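Local coordinates for fiber protein (Human adenovirus 14, PDB 3F0Y) that forms the trimeric knob at the tip of the adenovirus fiber, the part that probably engages a cellular receptor during attachment, at residues Q29-S34 and N63-L68; E79-S84 and R163-D168; Y171-T176 and F201-E206. All coordinates share one frame; numbering follows the deposited sequence.

The three contacts lie along a single knob domain, a sandwich of two antiparallel sheets. Contact 1, between 29-34 and 63-68, is on the opposite side of the chain's centre from contact 3; its centre is about 23 Å from the centres of both other contacts. Contacts 2 and 3 are close neighbours, with centres about 12 Å apart, because strands 73-82 and 171-180 run side by side in one sheet: L80 N lies 2.7 Å from I173 O, a probable hydrogen bond, and F82 N lies 2.9 Å from Y171 O. Contact 2 covers the outer face of that sheet, whereas contact 3 lies between the two sheets, in the core. An imidazole, probably from the crystallisation liquor, sits beside L68.

Contact 1: Q29-S34 and N63-L68; sequences QMMDSS and NNFNML
The F65 ring takes M31 at its edge and M30 obliquely. M31 CG lies near the ring plane, 3.8 Å from F65 CD1, and M31 SD sits 5.3 Å from the ring centroid and 85° off the normal, an edge-on Met-aromatic contact. M30 reaches the ring with its CG, 3.8 Å from F65 CE1. Another aromatic, F76 of strand 73-82, meets F65 edge-to-face.

M31 makes the largest single contribution. Its side chain runs out extended through chi2 and bends at chi3 (-65°), which brings CE against the backbone of the short helix 63-66, 3.3 Å from F65 N. The same methyl touches F65 CB and N64 CB, while M31 SD rests 3.9 Å from L68 CD1. This is a loop packed on a helical turn: residues 29-34 belong to the connection between strands 16-18 and 39-48, and helix 63-66 follows strand 51-60 of the knob domain. D38 accepts the backbone N-H groups of M30 and M31. No direct hydrogen bond crosses between the segments; at the exposed margin one water links them, accepting from N64 ND2 and lying 3.0 Å from S33 OG.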
ATOM      1  N   GLN A  29       7.816  24.961   1.487  1.00 24.17           N
ATOM      2  CA  GLN A  29       6.996  26.051   0.965  1.00 24.39           C
ATOM      3  C   GLN A  29       6.069  25.486  -0.110  1.00 24.48           C
ATOM      4  O   GLN A  29       6.434  25.400  -1.285  1.00 24.32           O
ATOM      5  CB  GLN A  29       7.870  27.173   0.399  1.00 24.35           C
ATOM      6  CG  GLN A  29       7.075  28.387  -0.078  1.00 24.47           C
ATOM      7  CD  GLN A  29       7.955  29.553  -0.492  1.00 24.84           C
ATOM      8  OE1 GLN A  29       9.081  29.702  -0.017  1.00 25.93           O
ATOM      9  NE2 GLN A  29       7.437  30.391  -1.382  1.00 25.54           N
ATOM     10  N   MET A  30       4.872  25.090   0.313  1.00 24.71           N
ATOM     11  CA  MET A  30       3.901  24.452  -0.569  1.00 24.99           C
ATOM     12  C   MET A  30       3.202  25.450  -1.492  1.00 25.31           C
ATOM     13  O   MET A  30       3.131  25.237  -2.701  1.00 25.28           O
ATOM     14  CB  MET A  30       2.856  23.703   0.263  1.00 24.78           C
ATOM     15  CG  MET A  30       2.014  22.724  -0.534  1.00 24.56           C
ATOM     16  SD  MET A  30       2.932  21.251  -1.005  1.00 23.18           S
ATOM     17  CE  MET A  30       2.958  20.366   0.551  1.00 22.62           C
ATOM     18  N   MET A  31       2.683  26.534  -0.919  1.00 25.76           N
ATOM     19  CA  MET A  31       1.863  27.482  -1.676  1.00 26.14           C
ATOM     20  C   MET A  31       2.712  28.504  -2.427  1.00 26.36           C
ATOM     21  O   MET A  31       3.751  28.949  -1.932  1.00 26.46           O
ATOM     22  CB  MET A  31       0.900  28.213  -0.744  1.00 26.19           C
ATOM     23  CG  MET A  31      -0.015  27.297   0.039  1.00 26.37           C
ATOM     24  SD  MET A  31      -1.218  28.205   1.021  1.00 27.01           S
ATOM     25  CE  MET A  31      -0.161  29.054   2.183  1.00 27.63           C
ATOM     26  N   ASP A  32       2.253  28.878  -3.618  1.00 26.73           N
ATOM     27  CA  ASP A  32       2.937  29.880  -4.437  1.00 26.77           C
ATOM     28  C   ASP A  32       2.857  31.256  -3.771  1.00 26.78           C
ATOM     29  O   ASP A  32       3.819  32.029  -3.807  1.00 27.05           O
ATOM     30  CB  ASP A  32       2.327  29.931  -5.846  1.00 27.05           C
ATOM     31  CG  ASP A  32       3.309  30.438  -6.898  1.00 27.44           C
ATOM     32  OD1 ASP A  32       4.110  31.349  -6.598  1.00 29.09           O
ATOM     33  OD2 ASP A  32       3.273  29.923  -8.037  1.00 29.46           O
ATOM     34  N   SER A  33       1.716  31.545  -3.148  1.00 26.66           N
ATOM     35  CA  SER A  33       1.501  32.819  -2.457  1.00 26.52           C
ATOM     36  C   SER A  33       2.415  33.019  -1.243  1.00 26.41           C
ATOM     37  O   SER A  33       2.642  34.154  -0.823  1.00 26.40           O
ATOM     38  CB  SER A  33       0.041  32.944  -2.017  1.00 26.54           C
ATOM     39  OG  SER A  33      -0.289  31.960  -1.052  1.00 26.78           O
ATOM     40  N   SER A  34       2.929  31.925  -0.680  1.00 26.20           N
ATOM     41  CA  SER A  34       3.822  32.000   0.476  1.00 26.06           C
ATOM     42  C   SER A  34       5.183  32.581   0.100  1.00 25.97           C
ATOM     43  O   SER A  34       5.654  32.403  -1.024  1.00 26.01           O
ATOM     44  CB  SER A  34       4.010  30.615   1.100  1.00 26.04           C
ATOM     45  OG  SER A  34       2.783  30.115   1.592  1.00 25.73           O
ATOM     46  N   ASN A  63      -1.005  30.153   8.542  1.00 21.64           N
ATOM     47  CA  ASN A  63      -2.447  30.353   8.623  1.00 21.67           C
ATOM     48  C   ASN A  63      -3.126  30.134   7.274  1.00 21.66           C
ATOM     49  O   ASN A  63      -4.134  29.432   7.189  1.00 21.50           O
ATOM     50  CB  ASN A  63      -2.770  31.757   9.140  1.00 21.90           C
ATOM     51  CG  ASN A  63      -4.263  32.000   9.261  1.00 22.35           C
ATOM     52  OD1 ASN A  63      -4.808  32.910   8.634  1.00 24.80           O
ATOM     53  ND2 ASN A  63      -4.936  31.172  10.054  1.00 24.18           N
ATOM     54  N   ASN A  64      -2.565  30.731   6.225  1.00 21.68           N
ATOM     55  CA  ASN A  64      -3.137  30.626   4.883  1.00 21.83           C
ATOM     56  C   ASN A  64      -3.197  29.190   4.373  1.00 21.87           C
ATOM     57  O   ASN A  64      -4.164  28.807   3.715  1.00 21.84           O
ATOM     58  CB  ASN A  64      -2.367  31.505   3.892  1.00 21.86           C
ATOM     59  CG  ASN A  64      -2.688  32.984   4.046  1.00 22.17           C
ATOM     60  OD1 ASN A  64      -3.558  33.368   4.828  1.00 23.42           O
ATOM     61  ND2 ASN A  64      -1.985  33.820   3.291  1.00 22.54           N
ATOM     62  N   PHE A  65      -2.168  28.402   4.675  1.00 21.93           N
ATOM     63  CA  PHE A  65      -2.165  26.990   4.298  1.00 21.92           C
ATOM     64  C   PHE A  65      -3.195  26.201   5.101  1.00 21.89           C
ATOM     65  O   PHE A  65      -3.949  25.406   4.540  1.00 21.89           O
ATOM     66  CB  PHE A  65      -0.780  26.368   4.477  1.00 22.05           C
ATOM     67  CG  PHE A  65      -0.700  24.946   4.004  1.00 22.09           C
ATOM     68  CD1 PHE A  65      -0.653  24.659   2.648  1.00 22.37           C
ATOM     69  CD2 PHE A  65      -0.697  23.897   4.910  1.00 22.41           C
ATOM     70  CE1 PHE A  65      -0.591  23.346   2.201  1.00 22.18           C
ATOM     71  CE2 PHE A  65      -0.634  22.579   4.472  1.00 22.37           C
ATOM     72  CZ  PHE A  65      -0.578  22.305   3.114  1.00 22.35           C
ATOM     73  N   ASN A  66      -3.219  26.421   6.413  1.00 21.91           N
ATOM     74  CA  ASN A  66      -4.181  25.757   7.287  1.00 21.87           C
ATOM     75  C   ASN A  66      -5.627  26.104   6.947  1.00 21.86           C
ATOM     76  O   ASN A  66      -6.515  25.264   7.076  1.00 21.64           O
ATOM     77  CB  ASN A  66      -3.896  26.090   8.757  1.00 21.94           C
ATOM     78  CG  ASN A  66      -2.666  25.376   9.286  1.00 21.89           C
ATOM     79  OD1 ASN A  66      -2.294  24.313   8.792  1.00 21.68           O
ATOM     80  ND2 ASN A  66      -2.037  25.951  10.302  1.00 21.96           N
ATOM     81  N   MET A  67      -5.851  27.335   6.494  1.00 21.82           N
ATOM     82  CA  MET A  67      -7.192  27.782   6.121  1.00 21.82           C
ATOM     83  C   MET A  67      -7.667  27.239   4.771  1.00 21.67           C
ATOM     84  O   MET A  67      -8.826  27.439   4.409  1.00 21.71           O
ATOM     85  CB  MET A  67      -7.266  29.313   6.128  1.00 22.10           C
ATOM     86  CG  MET A  67      -7.276  29.919   7.527  1.00 22.99           C
ATOM     87  SD  MET A  67      -8.719  29.453   8.502  1.00 25.16           S
ATOM     88  CE  MET A  67     -10.018  30.303   7.607  1.00 25.26           C
ATOM     89  N   LEU A  68      -6.793  26.551   4.033  1.00 21.42           N
ATOM     90  CA  LEU A  68      -7.201  25.891   2.787  1.00 21.27           C
ATOM     91  C   LEU A  68      -8.304  24.860   3.039  1.00 21.07           C
ATOM     92  O   LEU A  68      -9.109  24.580   2.152  1.00 21.02           O
ATOM     93  CB  LEU A  68      -6.010  25.222   2.092  1.00 21.21           C
ATOM     94  CG  LEU A  68      -4.891  26.131   1.577  1.00 21.32           C
ATOM     95  CD1 LEU A  68      -3.813  25.296   0.905  1.00 21.58           C
ATOM     96  CD2 LEU A  68      -5.419  27.195   0.619  1.00 21.39           C
TER
HETATM   97  O   HOH W   1       0.233  32.723   1.760  1.00 25.61           O

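Contact 2: E79-S84 and R163-D168; sequences ELFFDS and RAIRAD
I165 lies over one face of the F81 ring and makes the tight part of this contact. Its CD1 methyl stands 3.6 Å from the ring centroid, 22° off the normal and shifted toward the rim, a CH-pi contact whose nearest ring atoms include F81 CE1 at 3.4 Å. CG1 and CG2 extend the cover toward CE2 and CZ. With chi1 at 61°, CG1 stands between the backbone N and the carbonyl carbon, and an extended chi2 carries CD1 across the ring.

Elsewhere the segments meet more loosely, through polar atoms and water, and no direct hydrogen bond crosses between them. Where the two segments converge, D83 CA points its hydrogen at D168 O in a CA-H...O contact of 3.3 Å. A water beside it accepts from S84 N and donates to D168 O, bridging the two backbones. At the other end a second water donates to E79 OE2 and weakly accepts from R163 NH1; these opposite charges are 4.8 Å apart, E79 OE2 to R163 NH1, without touching. R166 grips the D168 carboxylate side-on, NE to OD1 at 3.0 Å and NH2 to OD2, a salt bridge within the loop.

The loop 163-168 joins strands 151-160 and 171-180 and covers the outer face of their sheet beside strand 73-82. R174 of strand 171-180 ties the two sides together, forming a salt bridge with E79 and donating to R163 O, while F81 also packs on C172.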
ATOM      1  N   GLU A  79       6.703  19.788  -5.174  1.00 20.70           N
ATOM      2  CA  GLU A  79       7.618  19.476  -6.266  1.00 20.89           C
ATOM      3  C   GLU A  79       9.005  19.225  -5.692  1.00 20.90           C
ATOM      4  O   GLU A  79       9.590  20.109  -5.069  1.00 20.71           O
ATOM      5  CB  GLU A  79       7.685  20.635  -7.258  1.00 21.02           C
ATOM      6  CG  GLU A  79       6.400  20.886  -8.024  1.00 21.51           C
ATOM      7  CD  GLU A  79       6.580  21.921  -9.115  1.00 21.65           C
ATOM      8  OE1 GLU A  79       7.123  23.006  -8.821  1.00 23.33           O
ATOM      9  OE2 GLU A  79       6.185  21.651 -10.269  1.00 23.53           O
ATOM     10  N   LEU A  80       9.522  18.018  -5.904  1.00 20.90           N
ATOM     11  CA  LEU A  80      10.832  17.633  -5.390  1.00 20.97           C
ATOM     12  C   LEU A  80      11.764  17.358  -6.561  1.00 20.95           C
ATOM     13  O   LEU A  80      11.542  16.425  -7.332  1.00 20.89           O
ATOM     14  CB  LEU A  80      10.719  16.396  -4.496  1.00 20.94           C
ATOM     15  CG  LEU A  80       9.642  16.442  -3.406  1.00 20.97           C
ATOM     16  CD1 LEU A  80       9.650  15.147  -2.615  1.00 20.92           C
ATOM     17  CD2 LEU A  80       9.831  17.641  -2.483  1.00 20.88           C
ATOM     18  N   PHE A  81      12.796  18.186  -6.691  1.00 21.07           N
ATOM     19  CA  PHE A  81      13.778  18.058  -7.760  1.00 21.12           C
ATOM     20  C   PHE A  81      15.110  17.609  -7.179  1.00 21.21           C
ATOM     21  O   PHE A  81      15.538  18.104  -6.135  1.00 21.14           O
ATOM     22  CB  PHE A  81      13.937  19.389  -8.493  1.00 21.20           C
ATOM     23  CG  PHE A  81      12.660  19.893  -9.106  1.00 21.15           C
ATOM     24  CD1 PHE A  81      11.954  20.935  -8.522  1.00 21.14           C
ATOM     25  CD2 PHE A  81      12.152  19.305 -10.252  1.00 21.33           C
ATOM     26  CE1 PHE A  81      10.769  21.391  -9.082  1.00 21.21           C
ATOM     27  CE2 PHE A  81      10.971  19.756 -10.819  1.00 21.36           C
ATOM     28  CZ  PHE A  81      10.277  20.801 -10.234  1.00 21.25           C
ATOM     29  N   PHE A  82      15.753  16.667  -7.864  1.00 21.39           N
ATOM     30  CA  PHE A  82      17.012  16.091  -7.408  1.00 21.49           C
ATOM     31  C   PHE A  82      18.047  16.140  -8.527  1.00 21.70           C
ATOM     32  O   PHE A  82      17.711  15.985  -9.702  1.00 21.72           O
ATOM     33  CB  PHE A  82      16.805  14.641  -6.965  1.00 21.38           C
ATOM     34  CG  PHE A  82      15.728  14.466  -5.930  1.00 21.22           C
ATOM     35  CD1 PHE A  82      14.397  14.342  -6.308  1.00 21.28           C
ATOM     36  CD2 PHE A  82      16.045  14.407  -4.579  1.00 21.19           C
ATOM     37  CE1 PHE A  82      13.398  14.176  -5.354  1.00 21.06           C
ATOM     38  CE2 PHE A  82      15.051  14.240  -3.619  1.00 21.13           C
ATOM     39  CZ  PHE A  82      13.727  14.126  -4.008  1.00 21.10           C
ATOM     40  N   ASP A  83      19.307  16.353  -8.154  1.00 22.00           N
ATOM     41  CA  ASP A  83      20.401  16.375  -9.127  1.00 22.24           C
ATOM     42  C   ASP A  83      20.829  14.953  -9.500  1.00 22.41           C
ATOM     43  O   ASP A  83      20.279  13.978  -8.983  1.00 22.30           O
ATOM     44  CB  ASP A  83      21.588  17.208  -8.605  1.00 22.38           C
ATOM     45  CG  ASP A  83      22.191  16.658  -7.320  1.00 22.75           C
ATOM     46  OD1 ASP A  83      22.081  15.442  -7.054  1.00 23.03           O
ATOM     47  OD2 ASP A  83      22.794  17.459  -6.575  1.00 23.64           O
ATOM     48  N   SER A  84      21.815  14.845 -10.392  1.00 22.60           N
ATOM     49  CA  SER A  84      22.288  13.551 -10.895  1.00 22.70           C
ATOM     50  C   SER A  84      22.828  12.605  -9.814  1.00 22.74           C
ATOM     51  O   SER A  84      22.921  11.400 -10.042  1.00 22.68           O
ATOM     52  CB  SER A  84      23.359  13.763 -11.971  1.00 22.82           C
ATOM     53  OG  SER A  84      24.482  14.447 -11.443  1.00 23.16           O
ATOM     54  N   ARG A 163       9.143  15.633 -16.825  1.00 22.32           N
ATOM     55  CA  ARG A 163       9.632  16.917 -17.316  1.00 22.98           C
ATOM     56  C   ARG A 163      10.554  17.589 -16.294  1.00 23.11           C
ATOM     57  O   ARG A 163      10.234  17.674 -15.109  1.00 23.05           O
ATOM     58  CB  ARG A 163       8.445  17.804 -17.738  1.00 23.05           C
ATOM     59  CG  ARG A 163       8.156  19.038 -16.897  1.00 23.88           C
ATOM     60  CD  ARG A 163       6.866  19.720 -17.358  1.00 24.37           C
ATOM     61  NE  ARG A 163       5.772  19.510 -16.410  1.00 25.84           N
ATOM     62  CZ  ARG A 163       5.548  20.255 -15.328  1.00 26.46           C
ATOM     63  NH1 ARG A 163       6.336  21.285 -15.030  1.00 27.35           N
ATOM     64  NH2 ARG A 163       4.524  19.970 -14.533  1.00 26.76           N
ATOM     65  N   ALA A 164      11.720  18.024 -16.762  1.00 23.52           N
ATOM     66  CA  ALA A 164      12.686  18.729 -15.924  1.00 23.76           C
ATOM     67  C   ALA A 164      12.496  20.230 -16.096  1.00 24.10           C
ATOM     68  O   ALA A 164      12.002  20.680 -17.130  1.00 24.35           O
ATOM     69  CB  ALA A 164      14.103  18.328 -16.300  1.00 23.83           C
ATOM     70  N   ILE A 165      12.884  20.998 -15.080  1.00 24.42           N
ATOM     71  CA  ILE A 165      12.754  22.461 -15.114  1.00 24.44           C
ATOM     72  C   ILE A 165      14.100  23.184 -15.251  1.00 24.59           C
ATOM     73  O   ILE A 165      14.134  24.384 -15.525  1.00 24.79           O
ATOM     74  CB  ILE A 165      12.002  23.000 -13.868  1.00 24.54           C
ATOM     75  CG1 ILE A 165      12.751  22.671 -12.570  1.00 24.62           C
ATOM     76  CG2 ILE A 165      10.592  22.431 -13.817  1.00 24.47           C
ATOM     77  CD1 ILE A 165      12.202  23.403 -11.365  1.00 24.63           C
ATOM     78  N   ARG A 166      15.196  22.455 -15.048  1.00 24.57           N
ATOM     79  CA  ARG A 166      16.540  23.013 -15.172  1.00 24.46           C
ATOM     80  C   ARG A 166      17.509  21.898 -15.565  1.00 24.40           C
ATOM     81  O   ARG A 166      17.240  20.718 -15.317  1.00 24.49           O
ATOM     82  CB  ARG A 166      16.963  23.674 -13.856  1.00 24.52           C
ATOM     83  CG  ARG A 166      18.046  24.739 -14.007  1.00 24.61           C
ATOM     84  CD  ARG A 166      18.173  25.614 -12.764  1.00 24.75           C
ATOM     85  NE  ARG A 166      18.709  24.888 -11.613  1.00 24.95           N
ATOM     86  CZ  ARG A 166      18.990  25.432 -10.429  1.00 25.16           C
ATOM     87  NH1 ARG A 166      18.794  26.725 -10.209  1.00 25.34           N
ATOM     88  NH2 ARG A 166      19.478  24.676  -9.453  1.00 25.48           N
ATOM     89  N   ALA A 167      18.635  22.276 -16.171  1.00 24.24           N
ATOM     90  CA  ALA A 167      19.601  21.310 -16.714  1.00 24.05           C
ATOM     91  C   ALA A 167      20.116  20.304 -15.681  1.00 23.88           C
ATOM     92  O   ALA A 167      20.397  19.153 -16.019  1.00 23.97           O
ATOM     93  CB  ALA A 167      20.777  22.043 -17.357  1.00 24.19           C
ATOM     94  N   ASP A 168      20.232  20.740 -14.430  1.00 23.57           N
ATOM     95  CA  ASP A 168      20.750  19.886 -13.359  1.00 23.33           C
ATOM     96  C   ASP A 168      19.672  19.075 -12.631  1.00 22.99           C
ATOM     97  O   ASP A 168      19.978  18.387 -11.662  1.00 23.07           O
ATOM     98  CB  ASP A 168      21.545  20.722 -12.346  1.00 23.47           C
ATOM     99  CG  ASP A 168      20.696  21.770 -11.654  1.00 23.83           C
ATOM    100  OD1 ASP A 168      19.608  22.093 -12.176  1.00 24.44           O
ATOM    101  OD2 ASP A 168      21.117  22.273 -10.591  1.00 24.47           O
TER
HETATM  102  O   HOH W   2       7.584  22.541 -12.345  1.00 39.16           O
HETATM  103  O   HOH W   3      22.498  17.150 -11.989  1.00 29.03           O

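Contact 3: Y171-T176 and F201-E206; sequences YCIRIT and FYYIRE
Y171 brings its hydroxyl against the E206 carboxylate, Y171 OH donating a 2.7 Å hydrogen bond to E206 OE2. The oxygen lies near the tyrosine ring plane, but the ring and carboxylate planes are 76° apart, and the hydroxyl meets OE2 from above the carboxylate, 42° out of its plane. With CG anti to the backbone N, E206 CG comes 3.4 Å from Y171 OH, and the bend at chi2 (83°) turns the carboxylate to the hydroxyl. The other oxygen, OE1, accepts from T122 N, so each oxygen has a hydrogen-bond donor, and K116 adds a weak, long ion pair at OE2.

Further along, the contact is apolar. I173 CD1 crosses toward the end of Y203, 3.8 Å from Y203 OH, which is hydrogen-bonded to F118 O. F201 approaches both isoleucines more loosely, its CZ 4.4 Å from I173 CG2 and its CE2 near I175 CD1.

The two strands belong to different sheets and face each other across the sandwich core, their axes 11.9 Å apart and nearly antiparallel. Strand 171-180 is flanked by 73-82 and 151-160; strand 199-204 pairs with 51-60, and Y202 on its other face meets Y202 of the neighbouring subunits.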
ATOM      1  N   TYR A 171      16.120  14.068 -11.553  1.00 19.30           N
ATOM      2  CA  TYR A 171      14.969  13.305 -11.061  1.00 18.98           C
ATOM      3  C   TYR A 171      13.917  14.226 -10.463  1.00 18.63           C
ATOM      4  O   TYR A 171      14.250  15.258  -9.874  1.00 18.35           O
ATOM      5  CB  TYR A 171      15.409  12.278 -10.015  1.00 18.76           C
ATOM      6  CG  TYR A 171      16.556  11.413 -10.478  1.00 18.69           C
ATOM      7  CD1 TYR A 171      17.870  11.724 -10.136  1.00 18.49           C
ATOM      8  CD2 TYR A 171      16.330  10.300 -11.280  1.00 18.50           C
ATOM      9  CE1 TYR A 171      18.927  10.938 -10.568  1.00 18.52           C
ATOM     10  CE2 TYR A 171      17.380   9.510 -11.718  1.00 18.69           C
ATOM     11  CZ  TYR A 171      18.675   9.833 -11.361  1.00 18.66           C
ATOM     12  OH  TYR A 171      19.713   9.048 -11.797  1.00 18.85           O
ATOM     13  N   CYS A 172      12.648  13.848 -10.619  1.00 18.64           N
ATOM     14  CA  CYS A 172      11.532  14.643 -10.109  1.00 18.65           C
ATOM     15  C   CYS A 172      10.474  13.774  -9.440  1.00 18.35           C
ATOM     16  O   CYS A 172      10.148  12.685  -9.924  1.00 18.07           O
ATOM     17  CB  CYS A 172      10.866  15.431 -11.241  1.00 18.74           C
ATOM     18  SG  CYS A 172      11.999  16.298 -12.324  1.00 20.59           S
ATOM     19  N   ILE A 173       9.949  14.270  -8.324  1.00 18.11           N
ATOM     20  CA  ILE A 173       8.752  13.724  -7.705  1.00 17.98           C
ATOM     21  C   ILE A 173       7.819  14.899  -7.438  1.00 17.76           C
ATOM     22  O   ILE A 173       8.143  15.787  -6.655  1.00 17.59           O
ATOM     23  CB  ILE A 173       9.063  13.003  -6.375  1.00 17.95           C
ATOM     24  CG1 ILE A 173      10.087  11.883  -6.585  1.00 17.99           C
ATOM     25  CG2 ILE A 173       7.786  12.435  -5.771  1.00 18.06           C
ATOM     26  CD1 ILE A 173      10.516  11.206  -5.297  1.00 18.01           C
ATOM     27  N   ARG A 174       6.678  14.910  -8.119  1.00 17.68           N
ATOM     28  CA  ARG A 174       5.673  15.951  -7.935  1.00 17.70           C
ATOM     29  C   ARG A 174       4.426  15.319  -7.339  1.00 17.48           C
ATOM     30  O   ARG A 174       3.785  14.489  -7.977  1.00 17.46           O
ATOM     31  CB  ARG A 174       5.335  16.609  -9.269  1.00 17.78           C
ATOM     32  CG  ARG A 174       6.483  17.376  -9.905  1.00 17.92           C
ATOM     33  CD  ARG A 174       5.990  18.145 -11.116  1.00 18.27           C
ATOM     34  NE  ARG A 174       7.011  19.009 -11.713  1.00 18.48           N
ATOM     35  CZ  ARG A 174       7.818  18.668 -12.717  1.00 19.11           C
ATOM     36  NH1 ARG A 174       7.769  17.454 -13.259  1.00 19.61           N
ATOM     37  NH2 ARG A 174       8.689  19.556 -13.179  1.00 19.25           N
ATOM     38  N   ILE A 175       4.095  15.711  -6.112  1.00 17.33           N
ATOM     39  CA  ILE A 175       2.959  15.150  -5.388  1.00 17.21           C
ATOM     40  C   ILE A 175       1.885  16.220  -5.251  1.00 17.08           C
ATOM     41  O   ILE A 175       2.108  17.241  -4.606  1.00 16.99           O
ATOM     42  CB  ILE A 175       3.367  14.666  -3.981  1.00 17.17           C
ATOM     43  CG1 ILE A 175       4.624  13.791  -4.048  1.00 17.21           C
ATOM     44  CG2 ILE A 175       2.226  13.896  -3.335  1.00 17.20           C
ATOM     45  CD1 ILE A 175       5.202  13.458  -2.687  1.00 17.22           C
ATOM     46  N   THR A 176       0.727  15.978  -5.863  1.00 16.98           N
ATOM     47  CA  THR A 176      -0.372  16.939  -5.867  1.00 17.05           C
ATOM     48  C   THR A 176      -1.539  16.432  -5.033  1.00 17.07           C
ATOM     49  O   THR A 176      -2.118  15.392  -5.337  1.00 16.88           O
ATOM     50  CB  THR A 176      -0.881  17.206  -7.297  1.00 16.93           C
ATOM     51  OG1 THR A 176       0.176  17.763  -8.086  1.00 16.70           O
ATOM     52  CG2 THR A 176      -2.065  18.175  -7.284  1.00 16.97           C
ATOM     53  N   PHE A 201       3.035   5.227  -1.570  1.00 16.42           N
ATOM     54  CA  PHE A 201       3.091   4.761  -2.947  1.00 16.69           C
ATOM     55  C   PHE A 201       4.433   4.114  -3.230  1.00 16.87           C
ATOM     56  O   PHE A 201       5.380   4.244  -2.448  1.00 16.97           O
ATOM     57  CB  PHE A 201       2.796   5.889  -3.943  1.00 16.70           C
ATOM     58  CG  PHE A 201       3.785   7.020  -3.911  1.00 16.79           C
ATOM     59  CD1 PHE A 201       4.783   7.115  -4.873  1.00 16.75           C
ATOM     60  CD2 PHE A 201       3.697   8.011  -2.943  1.00 16.87           C
ATOM     61  CE1 PHE A 201       5.687   8.170  -4.856  1.00 16.70           C
ATOM     62  CE2 PHE A 201       4.599   9.066  -2.921  1.00 16.89           C
ATOM     63  CZ  PHE A 201       5.595   9.145  -3.880  1.00 16.76           C
ATOM     64  N   TYR A 202       4.492   3.413  -4.356  1.00 17.00           N
ATOM     65  CA  TYR A 202       5.667   2.637  -4.723  0.50 17.10           C
ATOM     66  C   TYR A 202       6.129   2.998  -6.126  1.00 17.12           C
ATOM     67  O   TYR A 202       5.321   3.326  -6.994  1.00 17.12           O
ATOM     68  CB  TYR A 202       5.355   1.141  -4.630  0.50 17.26           C
ATOM     69  CG  TYR A 202       4.594   0.775  -3.378  0.50 17.41           C
ATOM     70  CD1 TYR A 202       5.241   0.219  -2.279  0.50 17.48           C
ATOM     71  CD2 TYR A 202       3.225   1.015  -3.281  0.50 17.46           C
ATOM     72  CE1 TYR A 202       4.539  -0.103  -1.127  0.50 17.51           C
ATOM     73  CE2 TYR A 202       2.518   0.698  -2.141  0.50 17.51           C
ATOM     74  CZ  TYR A 202       3.178   0.141  -1.067  0.50 17.53           C
ATOM     75  OH  TYR A 202       2.468  -0.171   0.065  0.50 18.01           O
ATOM     76  N   TYR A 203       7.439   2.952  -6.333  1.00 17.19           N
ATOM     77  CA  TYR A 203       7.992   3.171  -7.653  1.00 17.36           C
ATOM     78  C   TYR A 203       9.289   2.401  -7.832  1.00 17.65           C
ATOM     79  O   TYR A 203       9.990   2.106  -6.860  1.00 17.27           O
ATOM     80  CB  TYR A 203       8.171   4.666  -7.951  1.00 17.15           C
ATOM     81  CG  TYR A 203       9.100   5.436  -7.034  1.00 16.93           C
ATOM     82  CD1 TYR A 203      10.482   5.364  -7.186  1.00 16.67           C
ATOM     83  CD2 TYR A 203       8.595   6.276  -6.045  1.00 16.77           C
ATOM     84  CE1 TYR A 203      11.337   6.089  -6.363  1.00 16.78           C
ATOM     85  CE2 TYR A 203       9.441   7.006  -5.216  1.00 16.80           C
ATOM     86  CZ  TYR A 203      10.812   6.907  -5.382  1.00 16.77           C
ATOM     87  OH  TYR A 203      11.655   7.628  -4.568  1.00 17.05           O
ATOM     88  N   ILE A 204       9.581   2.066  -9.084  1.00 18.11           N
ATOM     89  CA  ILE A 204      10.787   1.332  -9.433  1.00 18.70           C
ATOM     90  C   ILE A 204      11.961   2.283  -9.295  1.00 19.18           C
ATOM     91  O   ILE A 204      11.967   3.366  -9.882  1.00 18.94           O
ATOM     92  CB  ILE A 204      10.719   0.781 -10.867  1.00 18.57           C
ATOM     93  CG1 ILE A 204       9.585  -0.243 -10.987  1.00 18.69           C
ATOM     94  CG2 ILE A 204      12.048   0.146 -11.259  1.00 18.28           C
ATOM     95  CD1 ILE A 204       9.260  -0.631 -12.409  1.00 18.85           C
ATOM     96  N   ARG A 205      12.954   1.887  -8.510  1.00 19.95           N
ATOM     97  CA  ARG A 205      14.034   2.804  -8.190  1.00 20.73           C
ATOM     98  C   ARG A 205      15.181   2.761  -9.194  1.00 21.07           C
ATOM     99  O   ARG A 205      15.425   1.748  -9.857  1.00 20.69           O
ATOM    100  CB  ARG A 205      14.534   2.608  -6.754  1.00 21.04           C
ATOM    101  CG  ARG A 205      15.102   1.251  -6.403  1.00 21.36           C
ATOM    102  CD  ARG A 205      15.267   1.157  -4.890  1.00 21.84           C
ATOM    103  NE  ARG A 205      15.913  -0.068  -4.427  1.00 22.94           N
ATOM    104  CZ  ARG A 205      17.206  -0.353  -4.587  1.00 23.73           C
ATOM    105  NH1 ARG A 205      18.021   0.490  -5.209  1.00 24.65           N
ATOM    106  NH2 ARG A 205      17.689  -1.497  -4.122  1.00 23.88           N
ATOM    107  N   GLU A 206      15.851   3.902  -9.312  1.00 21.79           N
ATOM    108  CA  GLU A 206      17.033   4.058 -10.147  1.00 22.21           C
ATOM    109  C   GLU A 206      18.155   3.205  -9.566  1.00 22.64           C
ATOM    110  O   GLU A 206      18.139   2.876  -8.380  1.00 22.49           O
ATOM    111  CB  GLU A 206      17.430   5.542 -10.165  1.00 22.31           C
ATOM    112  CG  GLU A 206      18.642   5.924 -11.013  1.00 22.43           C
ATOM    113  CD  GLU A 206      18.325   6.125 -12.483  1.00 23.45           C
ATOM    114  OE1 GLU A 206      17.305   5.598 -12.972  1.00 23.94           O
ATOM    115  OE2 GLU A 206      19.112   6.819 -13.159  1.00 24.59           O
TER